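PDB 2QR4: peptidase M3B, oligoendopeptidase F from Enterococcus faecium, which probably hydrolyses internal bonds of short peptides as a metal-dependent oligoendopeptidase of the M3 family. Local coordinates for residues D430-K433 with G434-R438; A516-L520 with N521-E525; V545-A549 with G550-T554; A557-E560 with D561-M565. All coordinates share one frame; numbering follows the deposited sequence.

Contact 1. Residues D430-K433 with G434-R438; sequences DGFK and GTVFR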
loop_
_atom_site.group_PDB
_atom_site.type_symbol
_atom_site.label_atom_id
_atom_site.label_comp_id
_atom_site.label_asym_id
_atom_site.label_seq_id
_atom_site.Cartn_x
_atom_site.Cartn_y
_atom_site.Cartn_z
ATOM N N ASP A 430 23.933 15.516 24.449
ATOM C CA ASP A 430 22.927 15.729 23.442
ATOM C C ASP A 430 22.970 14.669 22.336
ATOM O O ASP A 430 21.939 14.078 21.984
ATOM C CB ASP A 430 23.071 17.125 22.863
ATOM C CG ASP A 430 21.918 17.498 21.987
ATOM O OD1 ASP A 430 20.768 17.455 22.485
ATOM O OD2 ASP A 430 22.167 17.827 20.808
ATOM N N GLY A 431 24.159 14.425 21.791
ATOM C CA GLY A 431 24.343 13.361 20.809
ATOM C C GLY A 431 23.907 12.025 21.387
ATOM O O GLY A 431 23.289 11.216 20.696
ATOM N N PHE A 432 24.217 11.799 22.666
ATOM C CA PHE A 432 23.824 10.572 23.362
ATOM C C PHE A 432 22.285 10.488 23.462
ATOM O O PHE A 432 21.696 9.446 23.193
ATOM C CB PHE A 432 24.482 10.558 24.748
ATOM C CG PHE A 432 24.478 9.210 25.445
ATOM C CD1 PHE A 432 23.294 8.612 25.843
ATOM C CD2 PHE A 432 25.673 8.589 25.774
ATOM C CE1 PHE A 432 23.296 7.401 26.515
ATOM C CE2 PHE A 432 25.689 7.384 26.447
ATOM C CZ PHE A 432 24.498 6.786 26.816
ATOM N N LYS A 433 21.622 11.587 23.820
ATOM C CA LYS A 433 20.161 11.574 23.859
ATOM C C LYS A 433 19.548 11.130 22.509
ATOM O O LYS A 433 18.590 10.348 22.473
ATOM C CB LYS A 433 19.582 12.936 24.301
ATOM C CG LYS A 433 18.060 13.105 24.016
ATOM C CD LYS A 433 17.647 14.575 23.887
ATOM C CE LYS A 433 17.266 14.981 22.451
ATOM N NZ LYS A 433 15.935 14.422 21.978
ATOM N N GLY A 434 20.084 11.631 21.407
ATOM C CA GLY A 434 19.498 11.336 20.098
ATOM C C GLY A 434 19.849 9.960 19.547
ATOM O O GLY A 434 19.039 9.322 18.873
ATOM N N THR A 435 21.056 9.490 19.829
ATOM C CA THR A 435 21.533 8.288 19.188
ATOM C C THR A 435 21.279 7.038 20.026
ATOM O O THR A 435 21.073 5.961 19.472
ATOM C CB THR A 435 23.002 8.414 18.849
ATOM O OG1 THR A 435 23.206 9.691 18.251
ATOM C CG2 THR A 435 23.433 7.327 17.870
ATOM N N VAL A 436 21.277 7.149 21.351
ATOM C CA VAL A 436 20.894 5.962 22.115
ATOM C C VAL A 436 19.445 5.938 22.581
ATOM O O VAL A 436 18.722 5.009 22.236
ATOM C CB VAL A 436 21.920 5.524 23.190
ATOM C CG1 VAL A 436 22.882 6.617 23.502
ATOM C CG2 VAL A 436 21.232 4.972 24.426
ATOM N N PHE A 437 19.018 6.963 23.318
ATOM C CA PHE A 437 17.677 6.985 23.886
ATOM C C PHE A 437 16.585 7.060 22.815
ATOM O O PHE A 437 15.660 6.238 22.797
ATOM C CB PHE A 437 17.523 8.105 24.940
ATOM C CG PHE A 437 18.180 7.780 26.252
ATOM C CD1 PHE A 437 17.664 6.780 27.073
ATOM C CD2 PHE A 437 19.340 8.444 26.653
ATOM C CE1 PHE A 437 18.294 6.445 28.287
ATOM C CE2 PHE A 437 19.965 8.130 27.872
ATOM C CZ PHE A 437 19.435 7.124 28.685
ATOM N N ARG A 438 16.698 8.032 21.922
ATOM C CA ARG A 438 15.671 8.249 20.902
ATOM C C ARG A 438 15.608 7.091 19.876
ATOM O O ARG A 438 14.535 6.558 19.587
ATOM C CB ARG A 438 15.896 9.609 20.246
ATOM C CG ARG A 438 14.906 10.019 19.168
ATOM C CD ARG A 438 14.938 11.551 19.005
ATOM N NE ARG A 438 14.330 12.023 17.758
ATOM C CZ ARG A 438 13.014 12.116 17.544
ATOM N NH1 ARG A 438 12.575 12.552 16.378
ATOM N NH2 ARG A 438 12.128 11.758 18.479
#

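Contact 2. Residues A516-L520 with N521-E525; sequences AKKIL and NQEPE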
loop_
_atom_site.group_PDB
_atom_site.type_symbol
_atom_site.label_atom_id
_atom_site.label_comp_id
_atom_site.label_asym_id
_atom_site.label_seq_id
_atom_site.Cartn_x
_atom_site.Cartn_y
_atom_site.Cartn_z
ATOM N N ALA A 516 36.535 3.585 22.360
ATOM C CA ALA A 516 37.325 4.770 22.702
ATOM C C ALA A 516 37.875 4.659 24.119
ATOM O O ALA A 516 39.004 5.094 24.396
ATOM C CB ALA A 516 36.506 6.045 22.555
ATOM N N LYS A 517 37.074 4.070 25.007
ATOM C CA LYS A 517 37.451 3.923 26.411
ATOM C C LYS A 517 38.582 2.909 26.584
ATOM O O LYS A 517 39.432 3.072 27.452
ATOM C CB LYS A 517 36.236 3.560 27.266
ATOM C CG LYS A 517 36.408 3.819 28.767
ATOM C CD LYS A 517 36.873 2.569 29.513
ATOM C CE LYS A 517 35.836 1.454 29.429
ATOM N NZ LYS A 517 36.047 0.409 30.465
ATOM N N LYS A 518 38.613 1.881 25.743
ATOM C CA LYS A 518 39.727 0.929 25.764
ATOM C C LYS A 518 41.000 1.560 25.226
ATOM O O LYS A 518 42.105 1.245 25.692
ATOM C CB LYS A 518 39.407 -0.336 24.957
ATOM C CG LYS A 518 38.484 -1.299 25.667
ATOM C CD LYS A 518 38.216 -2.545 24.839
ATOM C CE LYS A 518 37.200 -3.439 25.551
ATOM N NZ LYS A 518 35.962 -2.682 25.944
ATOM N N ILE A 519 40.857 2.427 24.227
ATOM C CA ILE A 519 42.025 3.071 23.652
ATOM C C ILE A 519 42.551 4.127 24.621
ATOM O O ILE A 519 43.742 4.130 24.961
ATOM C CB ILE A 519 41.738 3.704 22.285
ATOM C CG1 ILE A 519 41.369 2.635 21.266
ATOM C CG2 ILE A 519 42.965 4.470 21.793
ATOM C CD1 ILE A 519 40.581 3.177 20.089
ATOM N N LEU A 520 41.663 4.998 25.097
ATOM C CA LEU A 520 42.103 6.113 25.940
ATOM C C LEU A 520 42.755 5.684 27.254
ATOM O O LEU A 520 43.330 6.508 27.956
ATOM C CB LEU A 520 40.962 7.083 26.220
ATOM C CG LEU A 520 40.510 7.889 25.006
ATOM C CD1 LEU A 520 39.096 8.378 25.196
ATOM C CD2 LEU A 520 41.447 9.043 24.755
ATOM N N ASN A 521 42.666 4.405 27.595
ATOM C CA ASN A 521 43.286 3.934 28.829
ATOM C C ASN A 521 44.417 2.960 28.534
ATOM O O ASN A 521 44.901 2.276 29.429
ATOM C CB ASN A 521 42.253 3.303 29.774
ATOM C CG ASN A 521 41.130 4.272 30.162
ATOM O OD1 ASN A 521 40.039 3.847 30.548
ATOM N ND2 ASN A 521 41.394 5.571 30.061
ATOM N N GLN A 522 44.847 2.931 27.275
ATOM C CA GLN A 522 45.856 1.981 26.800
ATOM C C GLN A 522 45.670 0.608 27.423
ATOM O O GLN A 522 46.567 0.090 28.083
ATOM C CB GLN A 522 47.289 2.458 27.069
ATOM C CG GLN A 522 47.536 3.946 26.921
ATOM C CD GLN A 522 47.730 4.628 28.262
ATOM O OE1 GLN A 522 47.011 4.351 29.220
ATOM N NE2 GLN A 522 48.706 5.522 28.338
ATOM N N GLU A 523 44.491 0.036 27.233
ATOM C CA GLU A 523 44.236 -1.343 27.609
ATOM C C GLU A 523 45.112 -2.235 26.718
ATOM O O GLU A 523 45.139 -2.065 25.496
ATOM C CB GLU A 523 42.745 -1.641 27.444
ATOM C CG GLU A 523 42.289 -2.984 27.971
ATOM C CD GLU A 523 40.791 -3.032 28.168
ATOM O OE1 GLU A 523 40.240 -2.045 28.706
ATOM O OE2 GLU A 523 40.171 -4.050 27.787
ATOM N N PRO A 524 45.844 -3.177 27.333
ATOM C CA PRO A 524 46.975 -3.863 26.704
ATOM C C PRO A 524 46.870 -4.127 25.205
ATOM O O PRO A 524 47.816 -3.840 24.472
ATOM C CB PRO A 524 47.066 -5.165 27.499
ATOM C CG PRO A 524 46.693 -4.737 28.875
ATOM C CD PRO A 524 45.628 -3.659 28.710
ATOM N N GLU A 525 45.747 -4.658 24.739
ATOM C CA GLU A 525 45.646 -4.991 23.323
ATOM C C GLU A 525 44.577 -4.172 22.595
ATOM O O GLU A 525 44.106 -4.565 21.530
ATOM C CB GLU A 525 45.408 -6.496 23.145
#

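Contact 3. Residues V545-A549 with G550-T554; sequences VMKKA and GVDMT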
loop_
_atom_site.group_PDB
_atom_site.type_symbol
_atom_site.label_atom_id
_atom_site.label_comp_id
_atom_site.label_asym_id
_atom_site.label_seq_id
_atom_site.Cartn_x
_atom_site.Cartn_y
_atom_site.Cartn_z
ATOM N N VAL A 545 33.042 -9.456 14.571
ATOM C CA VAL A 545 34.031 -8.419 14.354
ATOM C C VAL A 545 34.193 -7.629 15.658
ATOM O O VAL A 545 35.296 -7.515 16.193
ATOM C CB VAL A 545 33.630 -7.496 13.191
ATOM C CG1 VAL A 545 34.299 -6.129 13.319
ATOM C CG2 VAL A 545 33.983 -8.147 11.869
HETATM N N MSE A 546 33.080 -7.121 16.181
HETATM C CA MSE A 546 33.082 -6.403 17.454
HETATM C C MSE A 546 33.649 -7.230 18.615
HETATM O O MSE A 546 34.467 -6.737 19.391
HETATM C CB MSE A 546 31.674 -5.895 17.783
HETATM C CG MSE A 546 31.317 -4.577 17.103
HETATM SE SE MSE A 546 32.650 -3.159 17.412
HETATM C CE MSE A 546 33.586 -3.206 15.705
ATOM N N LYS A 547 33.220 -8.485 18.723
ATOM C CA LYS A 547 33.724 -9.394 19.751
ATOM C C LYS A 547 35.257 -9.510 19.703
ATOM O O LYS A 547 35.926 -9.471 20.738
ATOM C CB LYS A 547 33.077 -10.771 19.584
ATOM C CG LYS A 547 32.928 -11.582 20.859
ATOM C CD LYS A 547 31.797 -12.604 20.688
ATOM C CE LYS A 547 31.632 -13.499 21.912
ATOM N NZ LYS A 547 32.720 -14.513 22.033
ATOM N N LYS A 548 35.801 -9.636 18.495
ATOM C CA LYS A 548 37.250 -9.690 18.289
ATOM C C LYS A 548 37.941 -8.391 18.703
ATOM O O LYS A 548 39.096 -8.402 19.137
ATOM C CB LYS A 548 37.582 -10.031 16.830
ATOM C CG LYS A 548 37.770 -11.528 16.567
ATOM C CD LYS A 548 37.893 -11.848 15.072
ATOM C CE LYS A 548 36.526 -11.836 14.375
ATOM N NZ LYS A 548 36.624 -11.838 12.884
ATOM N N ALA A 549 37.231 -7.275 18.576
ATOM C CA ALA A 549 37.780 -5.982 18.975
ATOM C C ALA A 549 37.567 -5.707 20.462
ATOM O O ALA A 549 37.928 -4.638 20.951
ATOM C CB ALA A 549 37.189 -4.861 18.132
ATOM N N GLY A 550 36.974 -6.668 21.170
ATOM C CA GLY A 550 36.811 -6.571 22.622
ATOM C C GLY A 550 35.447 -6.130 23.138
ATOM O O GLY A 550 35.266 -5.973 24.345
ATOM N N VAL A 551 34.486 -5.936 22.235
ATOM C CA VAL A 551 33.130 -5.542 22.619
ATOM C C VAL A 551 32.119 -6.658 22.369
ATOM O O VAL A 551 31.786 -6.956 21.227
ATOM C CB VAL A 551 32.673 -4.323 21.827
ATOM C CG1 VAL A 551 31.309 -3.839 22.326
ATOM C CG2 VAL A 551 33.706 -3.223 21.935
ATOM N N ASP A 552 31.629 -7.272 23.439
ATOM C CA ASP A 552 30.634 -8.320 23.301
ATOM C C ASP A 552 29.247 -7.708 23.398
ATOM O O ASP A 552 28.794 -7.349 24.484
ATOM C CB ASP A 552 30.818 -9.407 24.364
ATOM C CG ASP A 552 29.881 -10.595 24.154
ATOM O OD1 ASP A 552 28.868 -10.445 23.427
ATOM O OD2 ASP A 552 30.153 -11.681 24.714
HETATM N N MSE A 553 28.576 -7.612 22.254
HETATM C CA MSE A 553 27.300 -6.916 22.144
HETATM C C MSE A 553 26.096 -7.723 22.631
HETATM O O MSE A 553 24.971 -7.210 22.685
HETATM C CB MSE A 553 27.093 -6.444 20.711
HETATM C CG MSE A 553 27.899 -5.203 20.367
HETATM SE SE MSE A 553 27.588 -4.686 18.512
HETATM C CE MSE A 553 27.793 -2.759 18.628
ATOM N N THR A 554 26.334 -8.983 22.977
ATOM C CA THR A 554 25.292 -9.833 23.531
ATOM C C THR A 554 25.118 -9.525 25.011
ATOM O O THR A 554 24.104 -9.890 25.613
ATOM C CB THR A 554 25.641 -11.328 23.396
ATOM O OG1 THR A 554 26.875 -11.586 24.063
ATOM C CG2 THR A 554 25.786 -11.734 21.939
#

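Contact 4. Residues A557-E560 with D561-M565; sequences AYIE and DAMSM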
loop_
_atom_site.group_PDB
_atom_site.type_symbol
_atom_site.label_atom_id
_atom_site.label_comp_id
_atom_site.label_asym_id
_atom_site.label_seq_id
_atom_site.Cartn_x
_atom_site.Cartn_y
_atom_site.Cartn_z
ATOM N N ALA A 557 27.330 -4.975 29.549
ATOM C CA ALA A 557 28.417 -4.162 30.072
ATOM C C ALA A 557 28.770 -2.980 29.174
ATOM O O ALA A 557 28.974 -1.874 29.655
ATOM C CB ALA A 557 29.651 -5.028 30.320
ATOM N N TYR A 558 28.839 -3.205 27.871
ATOM C CA TYR A 558 29.290 -2.147 26.977
ATOM C C TYR A 558 28.292 -1.001 26.927
ATOM O O TYR A 558 28.679 0.140 26.678
ATOM C CB TYR A 558 29.602 -2.672 25.565
ATOM C CG TYR A 558 28.392 -2.853 24.649
ATOM C CD1 TYR A 558 27.401 -3.793 24.935
ATOM C CD2 TYR A 558 28.266 -2.112 23.478
ATOM C CE1 TYR A 558 26.325 -3.974 24.091
ATOM C CE2 TYR A 558 27.195 -2.300 22.622
ATOM C CZ TYR A 558 26.222 -3.218 22.937
ATOM O OH TYR A 558 25.132 -3.372 22.098
ATOM N N ILE A 559 27.016 -1.287 27.174
ATOM C CA ILE A 559 26.046 -0.200 27.199
ATOM C C ILE A 559 26.084 0.438 28.567
ATOM O O ILE A 559 26.012 1.664 28.701
ATOM C CB ILE A 559 24.621 -0.657 26.842
ATOM C CG1 ILE A 559 24.602 -1.257 25.432
ATOM C CG2 ILE A 559 23.679 0.515 26.888
ATOM C CD1 ILE A 559 23.347 -2.025 25.113
ATOM N N GLU A 560 26.232 -0.397 29.587
ATOM C CA GLU A 560 26.382 0.118 30.943
ATOM C C GLU A 560 27.593 1.058 31.107
ATOM O O GLU A 560 27.503 2.046 31.825
ATOM C CB GLU A 560 26.330 -1.015 31.981
ATOM C CG GLU A 560 24.871 -1.335 32.380
ATOM C CD GLU A 560 24.661 -2.721 32.972
ATOM O OE1 GLU A 560 25.651 -3.442 33.224
ATOM O OE2 GLU A 560 23.482 -3.087 33.195
ATOM N N ASP A 561 28.695 0.786 30.407
ATOM C CA ASP A 561 29.853 1.689 30.430
ATOM C C ASP A 561 29.527 3.061 29.828
ATOM O O ASP A 561 29.939 4.094 30.353
ATOM C CB ASP A 561 31.037 1.084 29.685
ATOM C CG ASP A 561 31.658 -0.087 30.421
ATOM O OD1 ASP A 561 31.391 -0.248 31.639
ATOM O OD2 ASP A 561 32.417 -0.845 29.770
ATOM N N ALA A 562 28.787 3.061 28.724
ATOM C CA ALA A 562 28.388 4.295 28.078
ATOM C C ALA A 562 27.494 5.087 29.035
ATOM O O ALA A 562 27.723 6.275 29.276
ATOM C CB ALA A 562 27.654 3.995 26.773
HETATM N N MSE A 563 26.493 4.406 29.588
HETATM C CA MSE A 563 25.600 4.994 30.573
HETATM C C MSE A 563 26.357 5.630 31.736
HETATM O O MSE A 563 26.028 6.731 32.177
HETATM C CB MSE A 563 24.627 3.948 31.097
HETATM C CG MSE A 563 23.607 3.483 30.079
HETATM SE SE MSE A 563 22.472 4.929 29.388
HETATM C CE MSE A 563 21.417 3.853 28.137
ATOM N N SER A 564 27.379 4.945 32.226
ATOM C CA SER A 564 28.133 5.463 33.346
ATOM C C SER A 564 28.780 6.777 32.938
ATOM O O SER A 564 28.843 7.738 33.722
ATOM C CB SER A 564 29.188 4.465 33.820
ATOM O OG SER A 564 30.077 5.098 34.740
HETATM N N MSE A 565 29.252 6.820 31.701
HETATM C CA MSE A 565 29.879 8.022 31.194
HETATM C C MSE A 565 28.865 9.153 31.025
HETATM O O MSE A 565 29.182 10.320 31.219
HETATM C CB MSE A 565 30.528 7.734 29.858
HETATM C CG MSE A 565 31.310 8.917 29.299
HETATM SE SE MSE A 565 32.308 8.448 27.678
HETATM C CE MSE A 565 32.818 6.597 28.152
#

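Contact 1. Residues D430-K433 with G434-R438
Phe432 and Phe437 meet on the buried side of helix 418-454, with Val436 beside them, and this is where the contact is dense. The two rings lie obliquely, their planes at 43° and their centroids 5.8 Å apart; the nearest carbons are Phe432 CE1 and Phe437 CE2, 3.7 Å apart. CG of Phe432 stands anti to the backbone N (chi1 -165°), which swings the ring forward along the helix until one face lies under the CG1 methyl of Val436. That methyl is modelled too close to the ring, so its exact height is doubtful. Met563 of helix 557-579 packs against all three side chains, and Phe509 of helix 503-520 meets the Phe432 ring edge-to-face.

The backbone changes step here. Gly434 N reaches Asp430 O in ordinary alpha-helical fashion, as Val436 N does Phe432 O at 3.0 Å, but Arg438 N goes back five residues to Lys433 O, also at 3.0 Å and almost in line with the carbonyl. This is a wide pi-type turn, and it opens the helix by one residue between Lys433 and Arg438.

Asp430, Gly431, Gly434, Thr435 and Arg438, all partly exposed, form the looser part. Flanking the packed face, Thr435 OG1 donates to Gly431 O at 2.9 Å; Thr435 N binds the same oxygen at 3.0 Å, so that carbonyl carries two donors. On another flank Lys433 is buried against Met267 of helix 260-274, its NZ 5.1 Å from Arg438 NE, while the Arg438 guanidinium forms a salt bridge with Glu489.

Contact 2. Residues A516-L520 with N521-E525
Lys518 and Glu523 lie obliquely across each other at a Schellman motif that ends helix 503-520. Glu523 N donates to Lys518 O at 3.1 Å, nearly straight (166°), and Gln522 N closes the inner bond to Ile519 O at 2.8 Å. The positive phi of Gln522 (39°) turns the chain so that Glu523 comes back over the last turn. The Glu523 side chain is stretched out from its first torsion onward (chi1 -172°), which brings the carboxylate against the aliphatic part of the lysine: OE1 of Glu523 sits 3.6 Å from Lys518 CG. The ammonium does not close on it, and Lys518 NZ stays 4.8 Å from Glu523 OE2, so any attraction between the charges acts at a distance.

A second pair, Lys517 and Asn521, also lies aslant. Lys517 bends at chi2 and chi3, presenting CD to the amide oxygen. On the buried side of the same turn, Ile519 packs on Leu527 and Tyr530 of helix 526-536, tying the two helices together below the solvent-facing turn. Within the Asn521 amide, OD1 faces Lys517 CD at 3.6 Å, while ND2 turns to Leu520 O in a weak bond of 3.0 Å.

Contact 3. Residues V545-A549 with G550-T554
Met546 and Val551 are joined through the backbone by the outer bond of a Schellman motif, Val551 N to Met546 O at 3.0 Å; the inner one runs from Gly550 N to Lys547 O, also 3.0 Å. Both donors come in from above the carbonyl planes, as the chain curls over the end of helix 542-548. Gly550, with a phi of 100°, makes the reversal, with no CB to press on the carbonyl oxygen of Ala549.

Beyond these bonds the side chains sort by environment. On the inner side Met553 lays its selenium 4.0 Å from Met546 CG, the two chains crossing at a slant. Leu515 and Ala511 of helix 503-520 pack on Met546 and Met553 respectively, while Leu395 and Ile398 of helix 394-414 also cover Met546. On the outer side Lys547 and Asp552 run alongside each other in the same direction; the methylene CE of Lys547, not its ammonium, is nearest the carboxylate, 3.7 Å from Asp552 OD2, with Lys547 NZ 4.7 Å from that oxygen.

What fixes the aspartate is an Asx turn. A first torsion near 180° (chi1 -174°) lets Asp552 turn OD1 toward Thr554 N, which donates to it at 3.0 Å from the anti side of the carboxylate.

Contact 4. Residues A557-E560 with D561-M565
Asp561 N donates to Ala557 O at 2.8 Å, and the next bonds along the same helix are just as regular. Met563 N reaches Ile559 O at 2.9 Å with an almost perfectly straight hydrogen (176°), and Ser564 N reaches Glu560 O, again at 2.9 Å.

The Asp561 side chain stays close to the first of these bonds. Its CG lies beside the backbone N (chi1 -71°), so the carboxylate folds back along the helix and rests against the Ala557 carbonyl, with CG of Asp561 3.3 Å from Ala557 O. Two acceptors sit near each other there, while the position in the first turns of the helix, close to its N-terminal end, would probably help to stabilise the negative charge. Lys517 of helix 503-520 adds a long, weak ion pair to OD2.

The other side of the helix is apolar. Met563 bends at chi2 and brings its terminal CE back to 4.2 Å from Ile559 CG2, one turn earlier. Ile559 also has CG1 over one face of the neighbouring Tyr558 ring, near the rim. Val255 of helix 246-258 lies against Ile559, and Ser510 of helix 503-520 touches both Ile559 and Tyr558.

Polar groups along one side and apolar ones along the other make this the amphipathic opening of helix 557-579, packed among neighbouring helices of the predominantly helical M3 peptidase fold.

How the contacts relate
Contacts 1 and 4 each lie within a continuous helix, and those helices pack directly, meeting through an aromatic and selenomethionine interior. Contacts 2 and 3 are helix ends, both closed by Schellman motifs, but one uses Gln522 and the other Gly550 at the turning residue. Contact 2 is the surface contact, its centre about 27 Å from the centre of the chain, and mostly polar, whereas contact 3 has a buried side. Tyr558 of contact 4 packs on Val551 and Met553 of contact 3. Helix 503-520, which ends in contact 2, has side chains touching the other three.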